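Local atomic coordinates of ABC transporter periplasmic peptide-binding protein (Pseudoalteromonas, PDB entry 4QFL), a protein that binds dipeptides in the periplasm, here Ala-Phe, and probably delivers them to an ABC transporter for import. Residues Tyr412-Asn415 against Thr416-Arg420; Val156-Ser159 against Asp160-Arg164; Ser270-Leu273 against Ser274-Ala277; Ser336-Pro339 against Pro340-Ala344; Lys188-Ala191 against Met192-Ala196. One frame throughout, in Å; residues are numbered along the deposited sequence.

Contact 1 of 5, residues Tyr412-Asn415 against Thr416-Arg420; sequences YEWN and TFIQR. With PHE (phenylalanine), chain D.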
loop_
_atom_site.group_PDB
_atom_site.type_symbol
_atom_site.label_atom_id
_atom_site.label_comp_id
_atom_site.label_asym_id
_atom_site.label_seq_id
_atom_site.Cartn_x
_atom_site.Cartn_y
_atom_site.Cartn_z
ATOM N N TYR A 412 -13.300 -12.718 -4.472
ATOM C CA TYR A 412 -13.280 -12.318 -5.876
ATOM C C TYR A 412 -11.855 -11.967 -6.286
ATOM O O TYR A 412 -10.995 -11.771 -5.434
ATOM C CB TYR A 412 -14.183 -11.103 -6.127
ATOM C CG TYR A 412 -15.647 -11.278 -5.763
ATOM C CD1 TYR A 412 -16.537 -11.858 -6.646
ATOM C CD2 TYR A 412 -16.131 -10.845 -4.544
ATOM C CE1 TYR A 412 -17.876 -12.023 -6.313
ATOM C CE2 TYR A 412 -17.464 -10.999 -4.200
ATOM C CZ TYR A 412 -18.333 -11.590 -5.084
ATOM O OH TYR A 412 -19.660 -11.740 -4.739
ATOM N N GLU A 413 -11.619 -11.889 -7.591
ATOM C CA GLU A 413 -10.357 -11.396 -8.143
ATOM C C GLU A 413 -9.862 -10.187 -7.334
ATOM O O GLU A 413 -10.651 -9.312 -6.959
ATOM C CB GLU A 413 -10.532 -11.057 -9.641
ATOM C CG GLU A 413 -9.290 -10.514 -10.362
ATOM C CD GLU A 413 -9.058 -9.042 -10.102
ATOM O OE1 GLU A 413 -10.056 -8.302 -9.985
ATOM O OE2 GLU A 413 -7.886 -8.623 -10.003
ATOM N N TRP A 414 -8.557 -10.152 -7.073
ATOM C CA TRP A 414 -7.939 -9.165 -6.182
ATOM C C TRP A 414 -8.405 -7.742 -6.402
ATOM O O TRP A 414 -8.902 -7.112 -5.472
ATOM C CB TRP A 414 -6.425 -9.244 -6.302
ATOM C CG TRP A 414 -5.604 -8.335 -5.410
ATOM C CD1 TRP A 414 -4.463 -7.689 -5.771
ATOM C CD2 TRP A 414 -5.816 -8.014 -4.020
ATOM N NE1 TRP A 414 -3.957 -6.982 -4.715
ATOM C CE2 TRP A 414 -4.763 -7.160 -3.627
ATOM C CE3 TRP A 414 -6.791 -8.355 -3.081
ATOM C CZ2 TRP A 414 -4.652 -6.645 -2.332
ATOM C CZ3 TRP A 414 -6.683 -7.839 -1.796
ATOM C CH2 TRP A 414 -5.616 -6.990 -1.434
ATOM N N ASN A 415 -8.247 -7.228 -7.619
ATOM C CA ASN A 415 -8.656 -5.850 -7.903
ATOM C C ASN A 415 -10.170 -5.617 -7.774
ATOM O O ASN A 415 -10.608 -4.574 -7.295
ATOM C CB ASN A 415 -8.165 -5.403 -9.286
ATOM C CG ASN A 415 -6.639 -5.347 -9.387
ATOM O OD1 ASN A 415 -5.945 -4.900 -8.466
ATOM N ND2 ASN A 415 -6.118 -5.805 -10.508
ATOM N N THR A 416 -10.963 -6.593 -8.205
ATOM C CA THR A 416 -12.409 -6.558 -8.038
ATOM C C THR A 416 -12.764 -6.514 -6.564
ATOM O O THR A 416 -13.631 -5.757 -6.136
ATOM C CB THR A 416 -13.044 -7.828 -8.627
ATOM O OG1 THR A 416 -12.729 -7.928 -10.021
ATOM C CG2 THR A 416 -14.560 -7.802 -8.449
ATOM N N PHE A 417 -12.085 -7.358 -5.803
ATOM C CA PHE A 417 -12.244 -7.467 -4.362
ATOM C C PHE A 417 -12.094 -6.113 -3.684
ATOM O O PHE A 417 -12.962 -5.687 -2.908
ATOM C CB PHE A 417 -11.177 -8.428 -3.843
ATOM C CG PHE A 417 -11.319 -8.787 -2.402
ATOM C CD1 PHE A 417 -12.210 -9.765 -2.009
ATOM C CD2 PHE A 417 -10.526 -8.183 -1.443
ATOM C CE1 PHE A 417 -12.325 -10.117 -0.684
ATOM C CE2 PHE A 417 -10.637 -8.529 -0.122
ATOM C CZ PHE A 417 -11.540 -9.501 0.262
ATOM N N ILE A 418 -10.989 -5.436 -3.987
ATOM C CA ILE A 418 -10.690 -4.129 -3.409
ATOM C C ILE A 418 -11.822 -3.147 -3.689
ATOM O O ILE A 418 -12.280 -2.421 -2.810
ATOM C CB ILE A 418 -9.369 -3.559 -3.979
ATOM C CG1 ILE A 418 -8.184 -4.437 -3.575
ATOM C CG2 ILE A 418 -9.170 -2.115 -3.521
ATOM C CD1 ILE A 418 -8.057 -4.613 -2.117
ATOM N N GLN A 419 -12.270 -3.148 -4.932
ATOM C CA GLN A 419 -13.338 -2.267 -5.385
ATOM C C GLN A 419 -14.636 -2.484 -4.594
ATOM O O GLN A 419 -15.265 -1.537 -4.139
ATOM C CB GLN A 419 -13.549 -2.482 -6.892
ATOM C CG GLN A 419 -14.741 -1.785 -7.490
ATOM C CD GLN A 419 -14.509 -0.304 -7.689
ATOM O OE1 GLN A 419 -13.716 0.321 -6.977
ATOM N NE2 GLN A 419 -15.204 0.274 -8.667
ATOM N N ARG A 420 -15.021 -3.742 -4.419
ATOM C CA ARG A 420 -16.266 -4.061 -3.736
ATOM C C ARG A 420 -16.176 -3.848 -2.219
ATOM O O ARG A 420 -17.189 -3.606 -1.552
ATOM C CB ARG A 420 -16.752 -5.467 -4.116
ATOM C CG ARG A 420 -17.212 -5.564 -5.594
ATOM C CD ARG A 420 -17.734 -6.956 -5.997
ATOM N NE ARG A 420 -18.027 -7.052 -7.432
ATOM C CZ ARG A 420 -18.459 -8.153 -8.049
ATOM N NH1 ARG A 420 -18.662 -9.273 -7.375
ATOM N NH2 ARG A 420 -18.693 -8.138 -9.351
HETATM N N PHE D . -2.344 -1.870 -0.059
HETATM C CA PHE D . -3.000 -3.158 0.135
HETATM C C PHE D . -2.131 -4.266 -0.414
HETATM O O PHE D . -2.102 -5.366 0.127
HETATM C CB PHE D . -4.336 -3.187 -0.599
HETATM C CG PHE D . -5.388 -2.337 0.025
HETATM C CD1 PHE D . -5.637 -2.405 1.386
HETATM C CD2 PHE D . -6.135 -1.476 -0.746
HETATM C CE1 PHE D . -6.610 -1.638 1.963
HETATM C CE2 PHE D . -7.113 -0.704 -0.177
HETATM C CZ PHE D . -7.352 -0.778 1.181
HETATM O OXT PHE D . -1.444 -4.081 -1.420
#
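Phe417 N bonds to Glu413 O at 2.7 Å, and the bonds from Ile418 N to Trp414 O and from Gln419 N to Asn415 O continue this first turn of helix 414-422. Glu413 is the N-cap. Glu413 OE1 accepts from Thr416 N at 2.6 Å and from Thr416 OG1 at 2.7 Å. The hydroxyl comes nearly along the C-O axis, while the amide comes on the syn side, 34° out of the carboxylate plane. OE2 takes Asn415 N from above that plane, so both oxygens are in use. On another side of the helix, Arg420 reaches back with an extended chain. Arg420 NH1 stands over one face of the Tyr412 ring, 3.1 Å from Tyr412 CE1, a cation-pi contact with the guanidinium tilted 68° to the ring. A chi1 of -178° turns the Trp414 indole from its backbone N toward Ile418. Ile418 CD1 lies over its six-membered ring, 3.5 Å from Trp414 CH2. The indole edge meets the bound phenylalanine, with Trp414 CZ2 3.8 Å from the ligand O, and Ile418 CD1 is 3.9 Å from the ligand CD2. Replacing Trp414 with an alanine would probably open a gap beside the ligand and leave Ile418 CD1 without its aromatic partner. The carboxylate cap probably steadies the helix start. Ile418 offers an apolar surface to the ligand ring, while the Trp414 edge borders its carboxylate and CB.

Contact 2 of 5, residues Val156-Ser159 against Asp160-Arg164; sequences VRVS and DHQVR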
loop_
_atom_site.group_PDB
_atom_site.type_symbol
_atom_site.label_atom_id
_atom_site.label_comp_id
_atom_site.label_asym_id
_atom_site.label_seq_id
_atom_site.Cartn_x
_atom_site.Cartn_y
_atom_site.Cartn_z
ATOM N N VAL A 156 4.486 27.268 -5.751
ATOM C CA VAL A 156 5.099 28.393 -6.447
ATOM C C VAL A 156 6.227 27.903 -7.330
ATOM O O VAL A 156 6.975 27.002 -6.954
ATOM C CB VAL A 156 5.676 29.439 -5.468
ATOM C CG1 VAL A 156 6.482 30.492 -6.222
ATOM C CG2 VAL A 156 4.568 30.082 -4.630
ATOM N N ARG A 157 6.340 28.507 -8.506
ATOM C CA ARG A 157 7.476 28.272 -9.370
ATOM C C ARG A 157 8.533 29.312 -9.078
ATOM O O ARG A 157 8.539 30.381 -9.693
ATOM C CB ARG A 157 7.064 28.388 -10.825
ATOM C CG ARG A 157 8.156 27.979 -11.784
ATOM C CD ARG A 157 7.790 28.344 -13.203
ATOM N NE ARG A 157 8.417 27.432 -14.140
ATOM C CZ ARG A 157 9.686 27.520 -14.514
ATOM N NH1 ARG A 157 10.451 28.495 -14.036
ATOM N NH2 ARG A 157 10.188 26.640 -15.370
ATOM N N VAL A 158 9.430 29.022 -8.145
ATOM C CA VAL A 158 10.420 30.024 -7.795
ATOM C C VAL A 158 11.487 30.108 -8.874
ATOM O O VAL A 158 12.012 31.177 -9.143
ATOM C CB VAL A 158 11.039 29.791 -6.407
ATOM C CG1 VAL A 158 10.199 28.823 -5.608
ATOM C CG2 VAL A 158 12.445 29.285 -6.542
ATOM N N SER A 159 11.800 28.983 -9.503
ATOM C CA SER A 159 12.652 29.000 -10.684
ATOM C C SER A 159 12.571 27.686 -11.461
ATOM O O SER A 159 11.868 26.759 -11.056
ATOM C CB SER A 159 14.107 29.354 -10.337
ATOM O OG SER A 159 14.718 28.380 -9.511
ATOM N N ASP A 160 13.295 27.621 -12.577
ATOM C CA ASP A 160 13.262 26.460 -13.455
ATOM C C ASP A 160 13.475 25.153 -12.693
ATOM O O ASP A 160 12.919 24.115 -13.067
ATOM C CB ASP A 160 14.300 26.602 -14.568
ATOM C CG ASP A 160 13.834 27.527 -15.688
ATOM O OD1 ASP A 160 12.606 27.694 -15.863
ATOM O OD2 ASP A 160 14.694 28.083 -16.404
ATOM N N HIS A 161 14.270 25.209 -11.627
ATOM C CA HIS A 161 14.569 24.010 -10.844
ATOM C C HIS A 161 14.464 24.236 -9.333
ATOM O O HIS A 161 15.270 23.721 -8.553
ATOM C CB HIS A 161 15.925 23.405 -11.248
ATOM C CG HIS A 161 16.007 23.053 -12.701
ATOM N ND1 HIS A 161 15.613 21.828 -13.193
ATOM C CD2 HIS A 161 16.396 23.782 -13.770
ATOM C CE1 HIS A 161 15.768 21.815 -14.506
ATOM N NE2 HIS A 161 16.246 22.987 -14.880
ATOM N N GLN A 162 13.456 25.002 -8.929
ATOM C CA GLN A 162 13.084 25.102 -7.524
ATOM C C GLN A 162 11.605 25.474 -7.399
ATOM O O GLN A 162 11.106 26.348 -8.113
ATOM C CB GLN A 162 13.972 26.099 -6.777
ATOM C CG GLN A 162 13.658 26.205 -5.289
ATOM C CD GLN A 162 14.602 27.125 -4.545
ATOM O OE1 GLN A 162 14.377 28.325 -4.463
ATOM N NE2 GLN A 162 15.655 26.564 -3.991
ATOM N N VAL A 163 10.897 24.786 -6.511
ATOM C CA VAL A 163 9.496 25.087 -6.281
ATOM C C VAL A 163 9.269 25.189 -4.796
ATOM O O VAL A 163 10.071 24.703 -4.009
ATOM C CB VAL A 163 8.564 23.996 -6.861
ATOM C CG1 VAL A 163 8.773 23.857 -8.361
ATOM C CG2 VAL A 163 8.790 22.660 -6.150
ATOM N N ARG A 164 8.172 25.822 -4.410
ATOM C CA ARG A 164 7.804 25.895 -3.007
ATOM C C ARG A 164 6.329 25.529 -2.827
ATOM O O ARG A 164 5.453 26.179 -3.390
ATOM C CB ARG A 164 8.105 27.293 -2.458
ATOM C CG ARG A 164 7.647 27.520 -1.041
ATOM C CD ARG A 164 7.859 28.964 -0.608
ATOM N NE ARG A 164 7.036 29.902 -1.373
ATOM C CZ ARG A 164 7.524 30.865 -2.151
ATOM N NH1 ARG A 164 8.836 31.020 -2.264
ATOM N NH2 ARG A 164 6.702 31.675 -2.811
HETATM O O HOH W 1 16.467 27.162 -10.770
#
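A beta hairpin joins strands 152-159 and 162-167 at one margin of a four-stranded antiparallel sheet, and this contact is its turn end. Val156 and Arg164 form a hydrogen-bonded pair, with Val156 N to Arg164 O at 2.8 Å and Arg164 N to Val156 O at 3.0 Å. Nearer the turn, Val158 and Ser159 both face Gln162 in a classic beta bulge. Ser159 N gives Gln162 O a good bond of 3.1 Å, whereas the one from Val158 N is weak. Arg157 and Asp160 form a salt bridge across the turn. Both NH1 and NH2 of Arg157 grip the single oxygen Asp160 OD1, NH2 at 2.7 Å to its anti lone pair. OD1 lies at the guanidinium edge, near its plane, but the carboxylate is turned 88° to that plane. Arg157 NE binds a second acid, Asp116 of helix 115-126. On the other face, Val156 and Arg164 lie side by side. Val156 CB sits over one face of the Arg164 guanidinium, which is turned there by a bend at chi3 (65°) and salt-bridged through NE to Glu166. Two acids on Arg157 probably offset its charge and hold its guanidinium from turning, tying the hairpin end to the helix.

Contact 3 of 5, residues Ser270-Leu273 against Ser274-Ala277; sequences SAQL and SILA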
loop_
_atom_site.group_PDB
_atom_site.type_symbol
_atom_site.label_atom_id
_atom_site.label_comp_id
_atom_site.label_asym_id
_atom_site.label_seq_id
_atom_site.Cartn_x
_atom_site.Cartn_y
_atom_site.Cartn_z
ATOM N N SER A 270 3.140 -19.857 1.405
ATOM C CA SER A 270 3.706 -20.448 2.621
ATOM C C SER A 270 3.884 -21.935 2.504
ATOM O O SER A 270 4.910 -22.470 2.908
ATOM C CB SER A 270 2.782 -20.206 3.802
ATOM O OG SER A 270 2.316 -18.882 3.799
ATOM N N ALA A 271 2.865 -22.612 1.982
ATOM C CA ALA A 271 2.862 -24.068 1.947
ATOM C C ALA A 271 4.038 -24.589 1.142
ATOM O O ALA A 271 4.456 -25.732 1.309
ATOM C CB ALA A 271 1.563 -24.586 1.374
ATOM N N GLN A 272 4.583 -23.749 0.274
ATOM C CA GLN A 272 5.701 -24.172 -0.554
ATOM C C GLN A 272 7.055 -23.579 -0.186
ATOM O O GLN A 272 8.028 -23.790 -0.906
ATOM C CB GLN A 272 5.400 -23.935 -2.034
ATOM C CG GLN A 272 4.485 -25.000 -2.640
ATOM C CD GLN A 272 3.032 -24.776 -2.291
ATOM O OE1 GLN A 272 2.545 -23.651 -2.352
ATOM N NE2 GLN A 272 2.333 -25.840 -1.912
ATOM N N LEU A 273 7.143 -22.853 0.925
ATOM C CA LEU A 273 8.432 -22.277 1.316
ATOM C C LEU A 273 9.464 -23.364 1.550
ATOM O O LEU A 273 10.620 -23.218 1.175
ATOM C CB LEU A 273 8.316 -21.410 2.566
ATOM C CG LEU A 273 7.636 -20.064 2.354
ATOM C CD1 LEU A 273 7.550 -19.295 3.664
ATOM C CD2 LEU A 273 8.387 -19.285 1.302
ATOM N N SER A 274 9.045 -24.453 2.175
ATOM C CA SER A 274 9.958 -25.559 2.448
ATOM C C SER A 274 10.478 -26.205 1.160
ATOM O O SER A 274 11.638 -26.593 1.071
ATOM C CB SER A 274 9.278 -26.601 3.330
ATOM O OG SER A 274 10.052 -27.781 3.400
ATOM N N ILE A 275 9.610 -26.326 0.168
ATOM C CA ILE A 275 10.027 -26.822 -1.134
ATOM C C ILE A 275 11.146 -25.943 -1.696
ATOM O O ILE A 275 12.206 -26.445 -2.085
ATOM C CB ILE A 275 8.833 -26.851 -2.120
ATOM C CG1 ILE A 275 7.870 -27.988 -1.759
ATOM C CG2 ILE A 275 9.315 -26.952 -3.563
ATOM C CD1 ILE A 275 6.965 -27.676 -0.558
ATOM N N LEU A 276 10.910 -24.631 -1.728
ATOM C CA LEU A 276 11.894 -23.672 -2.233
ATOM C C LEU A 276 13.184 -23.651 -1.395
ATOM O O LEU A 276 14.282 -23.577 -1.943
ATOM C CB LEU A 276 11.269 -22.271 -2.323
ATOM C CG LEU A 276 9.935 -22.169 -3.078
ATOM C CD1 LEU A 276 9.455 -20.742 -3.108
ATOM C CD2 LEU A 276 10.038 -22.719 -4.490
ATOM N N ALA A 277 13.051 -23.746 -0.072
ATOM C CA ALA A 277 14.212 -23.737 0.833
ATOM C C ALA A 277 15.220 -24.873 0.579
ATOM O O ALA A 277 16.411 -24.750 0.871
ATOM C CB ALA A 277 13.757 -23.749 2.286
HETATM O O HOH W 2 6.482 -24.471 3.669
#
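Leu273, Gln272 and Ser274 have the most surface buried here, chiefly through backbone contacts at the start of helix 273-278. Gln272 is the N-cap. Gln272 O accepts from Leu276 N at 3.1 Å, with an almost straight N-H...O angle of 171°. Leu276 CG also lies 3.3 Å from Gln272 O, and Ile275 CB is close to it. The Gln272 side chain folds at chi2 (79°) and its end leads off from the helix, where it touches Thr251 and Ile254 of helix 250-258. Gln272 CG keeps a looser contact of 4.2 Å with Ile275 CD1. Ile275 CD1 also rests 3.7 Å from Ala271 O. Leu273 O takes Ala277 N at 2.8 Å, and Ala277 CB packs close by. The Leu273 side chain meets Val284 and Phe509 on neighbouring strands; Leu276 also reaches Val284. At Ser274 a water bridges the turn, donating to Ser270 O at 2.7 Å and accepting from Ser274 N at 3.0 Å. The helix start is therefore held mainly by main-chain bonds. The water supplies a partner for one amide of the first turn, and the leucines provide apolar packing against the strands.

Contact 4 of 5, residues Ser336-Pro339 against Pro340-Ala344; sequences SILP and PTSWA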
loop_
_atom_site.group_PDB
_atom_site.type_symbol
_atom_site.label_atom_id
_atom_site.label_comp_id
_atom_site.label_asym_id
_atom_site.label_seq_id
_atom_site.Cartn_x
_atom_site.Cartn_y
_atom_site.Cartn_z
ATOM N N SER A 336 -1.471 -4.516 18.922
ATOM C CA SER A 336 -1.986 -3.199 18.596
ATOM C C SER A 336 -2.120 -3.198 17.089
ATOM O O SER A 336 -1.629 -4.112 16.441
ATOM C CB SER A 336 -0.988 -2.127 19.016
ATOM O OG SER A 336 -1.354 -0.876 18.462
ATOM N N ILE A 337 -2.775 -2.197 16.509
ATOM C CA ILE A 337 -2.764 -2.098 15.052
ATOM C C ILE A 337 -1.324 -1.914 14.525
ATOM O O ILE A 337 -0.969 -2.395 13.440
ATOM C CB ILE A 337 -3.732 -0.998 14.508
ATOM C CG1 ILE A 337 -3.861 -1.133 12.986
ATOM C CG2 ILE A 337 -3.263 0.401 14.888
ATOM C CD1 ILE A 337 -4.852 -0.208 12.341
ATOM N N LEU A 338 -0.485 -1.252 15.311
ATOM C CA LEU A 338 0.883 -0.979 14.894
ATOM C C LEU A 338 1.772 -2.183 15.146
ATOM O O LEU A 338 1.684 -2.797 16.206
ATOM C CB LEU A 338 1.451 0.229 15.656
ATOM C CG LEU A 338 0.811 1.586 15.363
ATOM C CD1 LEU A 338 1.536 2.732 16.094
ATOM C CD2 LEU A 338 0.761 1.827 13.864
ATOM N N PRO A 339 2.638 -2.518 14.173
ATOM C CA PRO A 339 3.633 -3.578 14.374
ATOM C C PRO A 339 4.633 -3.126 15.430
ATOM O O PRO A 339 4.808 -1.921 15.603
ATOM C CB PRO A 339 4.302 -3.694 13.003
ATOM C CG PRO A 339 4.072 -2.367 12.346
ATOM C CD PRO A 339 2.730 -1.912 12.832
ATOM N N PRO A 340 5.267 -4.071 16.140
ATOM C CA PRO A 340 6.152 -3.728 17.255
ATOM C C PRO A 340 7.385 -2.964 16.817
ATOM O O PRO A 340 8.064 -2.414 17.677
ATOM C CB PRO A 340 6.546 -5.096 17.830
ATOM C CG PRO A 340 6.341 -6.050 16.714
ATOM C CD PRO A 340 5.146 -5.526 15.964
ATOM N N THR A 341 7.651 -2.914 15.510
ATOM C CA THR A 341 8.785 -2.161 14.985
ATOM C C THR A 341 8.450 -0.706 14.658
ATOM O O THR A 341 9.334 0.073 14.309
ATOM C CB THR A 341 9.390 -2.827 13.734
ATOM O OG1 THR A 341 8.341 -3.239 12.853
ATOM C CG2 THR A 341 10.231 -4.045 14.121
ATOM N N SER A 342 7.177 -0.340 14.777
ATOM C CA SER A 342 6.768 1.050 14.621
ATOM C C SER A 342 7.218 1.845 15.845
ATOM O O SER A 342 7.083 1.374 16.979
ATOM C CB SER A 342 5.249 1.146 14.459
ATOM O OG SER A 342 4.810 2.488 14.486
ATOM N N TRP A 343 7.757 3.044 15.635
ATOM C CA TRP A 343 8.237 3.794 16.790
ATOM C C TRP A 343 7.124 4.207 17.738
ATOM O O TRP A 343 7.372 4.502 18.909
ATOM C CB TRP A 343 9.142 4.972 16.413
ATOM C CG TRP A 343 8.603 6.090 15.541
ATOM C CD1 TRP A 343 8.951 6.339 14.252
ATOM C CD2 TRP A 343 7.713 7.160 15.928
ATOM N NE1 TRP A 343 8.316 7.467 13.795
ATOM C CE2 TRP A 343 7.547 7.990 14.800
ATOM C CE3 TRP A 343 7.030 7.479 17.104
ATOM C CZ2 TRP A 343 6.726 9.128 14.812
ATOM C CZ3 TRP A 343 6.205 8.606 17.115
ATOM C CH2 TRP A 343 6.062 9.413 15.978
ATOM N N ALA A 344 5.892 4.196 17.250
ATOM C CA ALA A 344 4.757 4.561 18.085
ATOM C C ALA A 344 4.077 3.344 18.695
ATOM O O ALA A 344 3.036 3.473 19.339
ATOM C CB ALA A 344 3.745 5.384 17.284
#
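A type I beta turn runs from Pro339 to Ser342 in the long loop between strand 332-333 and helix 356-363. Ser342 N closes it on Pro339 O at 3.0 Å, coming from above the carbonyl plane by 50°. Two prolines in succession limit the backbone entering the turn. Leu338 reaches across the chain reversal. Leu338 CD1 touches Ala344 CB and Ser342 OG, each at 3.7 Å. The Ser342 hydroxyl, set beside this leucine by a chi1 of 172°, receives a weak bond from Ala344 N. Before the turn, Ser336 OG accepts from Leu338 N at 3.3 Å in an ST turn. With an alanine in place of Leu338, the Ala344 methyl and the Ser342 hydroxyl are likely to lose the apolar surface they share. Gln491 of helix 480-497 bonds to both Ser336 OG and Ala344 O, joining the two ends of the loop segment. Phe443, from a loop, packs on Leu338 and Pro339. Pro339 and Pro340 lie against His505 of strand 500-513.

Contact 5 of 5, residues Lys188-Ala191 against Met192-Ala196; sequences KEYA and MALKA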
loop_
_atom_site.group_PDB
_atom_site.type_symbol
_atom_site.label_atom_id
_atom_site.label_comp_id
_atom_site.label_asym_id
_atom_site.label_seq_id
_atom_site.Cartn_x
_atom_site.Cartn_y
_atom_site.Cartn_z
ATOM N N LYS A 188 4.796 16.743 -17.826
ATOM C CA LYS A 188 3.878 17.776 -18.274
ATOM C C LYS A 188 3.847 17.866 -19.790
ATOM O O LYS A 188 2.780 18.030 -20.390
ATOM C CB LYS A 188 4.218 19.137 -17.680
ATOM C CG LYS A 188 3.144 20.164 -17.998
ATOM C CD LYS A 188 3.436 21.531 -17.434
ATOM C CE LYS A 188 2.290 22.474 -17.761
ATOM N NZ LYS A 188 2.510 23.853 -17.248
ATOM N N GLU A 189 5.010 17.761 -20.423
ATOM C CA GLU A 189 5.038 17.843 -21.878
ATOM C C GLU A 189 4.184 16.748 -22.508
ATOM O O GLU A 189 3.407 17.007 -23.418
ATOM C CB GLU A 189 6.460 17.804 -22.430
ATOM C CG GLU A 189 6.487 17.929 -23.949
ATOM C CD GLU A 189 7.889 17.981 -24.515
ATOM O OE1 GLU A 189 8.829 17.603 -23.786
ATOM O OE2 GLU A 189 8.047 18.398 -25.688
ATOM N N TYR A 190 4.326 15.525 -22.018
ATOM C CA TYR A 190 3.509 14.421 -22.497
ATOM C C TYR A 190 2.048 14.758 -22.265
ATOM O O TYR A 190 1.227 14.668 -23.176
ATOM C CB TYR A 190 3.890 13.132 -21.763
ATOM C CG TYR A 190 3.153 11.881 -22.202
ATOM C CD1 TYR A 190 2.897 11.621 -23.544
ATOM C CD2 TYR A 190 2.741 10.946 -21.270
ATOM C CE1 TYR A 190 2.231 10.478 -23.935
ATOM C CE2 TYR A 190 2.082 9.803 -21.650
ATOM C CZ TYR A 190 1.825 9.569 -22.985
ATOM O OH TYR A 190 1.167 8.414 -23.361
ATOM N N ALA A 191 1.730 15.170 -21.046
ATOM C CA ALA A 191 0.344 15.479 -20.688
ATOM C C ALA A 191 -0.264 16.568 -21.564
ATOM O O ALA A 191 -1.409 16.456 -21.985
ATOM C CB ALA A 191 0.245 15.866 -19.229
ATOM N N MET A 192 0.503 17.618 -21.833
ATOM C CA MET A 192 0.041 18.724 -22.669
ATOM C C MET A 192 -0.074 18.317 -24.139
ATOM O O MET A 192 -0.932 18.813 -24.869
ATOM C CB MET A 192 0.978 19.926 -22.513
ATOM C CG MET A 192 0.871 20.617 -21.164
ATOM S SD MET A 192 -0.853 20.754 -20.630
ATOM C CE MET A 192 -0.940 19.465 -19.396
ATOM N N ALA A 193 0.791 17.402 -24.556
ATOM C CA ALA A 193 0.747 16.837 -25.901
ATOM C C ALA A 193 -0.530 16.030 -26.138
ATOM O O ALA A 193 -1.243 16.243 -27.122
ATOM C CB ALA A 193 1.961 15.960 -26.132
ATOM N N LEU A 194 -0.808 15.091 -25.241
ATOM C CA LEU A 194 -2.019 14.290 -25.329
ATOM C C LEU A 194 -3.279 15.150 -25.299
ATOM O O LEU A 194 -4.235 14.896 -26.030
ATOM C CB LEU A 194 -2.050 13.268 -24.195
ATOM C CG LEU A 194 -1.017 12.145 -24.249
ATOM C CD1 LEU A 194 -1.206 11.234 -23.059
ATOM C CD2 LEU A 194 -1.162 11.360 -25.530
ATOM N N LYS A 195 -3.277 16.168 -24.445
ATOM C CA LYS A 195 -4.397 17.102 -24.361
ATOM C C LYS A 195 -4.700 17.708 -25.728
ATOM O O LYS A 195 -5.855 17.751 -26.155
ATOM C CB LYS A 195 -4.106 18.199 -23.334
ATOM C CG LYS A 195 -5.175 19.259 -23.193
ATOM C CD LYS A 195 -4.850 20.204 -22.046
ATOM C CE LYS A 195 -5.592 21.527 -22.177
ATOM N NZ LYS A 195 -7.070 21.383 -22.078
ATOM N N ALA A 196 -3.661 18.157 -26.420
ATOM C CA ALA A 196 -3.830 18.711 -27.757
ATOM C C ALA A 196 -4.628 17.767 -28.655
ATOM O O ALA A 196 -5.426 18.205 -29.470
ATOM C CB ALA A 196 -2.484 19.017 -28.372
#
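Tyr190 and Leu194 are one turn apart on helix 188-196, and the leucine lies over a face of the ring. Leu194 CD1 stands 3.4 Å above the Tyr190 ring plane, shifted toward the rim, and 3.5 Å from Tyr190 CZ. This is a CH-pi contact, with Leu194 CD1 3.8 Å from the ring centroid and 24° off its normal. With chi1 at -178°, opposite N, the Tyr190 ring swings round to meet Leu194. Its OH bonds to Tyr206 O, which would help fix the ring. Phe203 and Phe107 also meet the ring. Lys188 and Met192 meet through their carbons. The lysine chain is fully extended, and Lys188 CG meets Met192 CG at 3.9 Å. Met192 bends at chi2 and chi3, which brings Met192 CE back to 3.8 Å from Ala191 CB. Both chains also touch Phe120 of helix 115-126. Under these pairs, Met192 N bonds to Lys188 O at 2.7 Å and Leu194 N to Tyr190 O at 2.9 Å. Lys195 N reaches Ala191 O, an oxygen that also takes the hydroxyl of Tyr132. The Glu189 carboxylate is hydrogen-bonded to Thr110 through OE2. The pattern is that of a short, partly buried alpha helix with i to i+4 side-chain pairs, packed by Ala191 and its neighbours against helix 115-126.

Along the chain the order is contact 2, 5, 3, 4, 1, all in series. Contacts 2 and 5 lie on the same side of the chain's centre, with centres about 21 Å apart. Both touch helix 115-126, which joins the hairpin to helix 188-196. Contacts 3 and 4 have centres about 28 Å apart and share strand 500-513 as a neighbour. Contact 1 is about 27 Å from contact 3 and about 28 Å from contact 4, centre to centre. It alone includes residues of the phenylalanine pocket, while the centre of contact 2 is about 41 Å from that of contact 1, across the centre of the chain. Four contacts thus build local parts of the fold, and contact 1 takes part in holding the dipeptide.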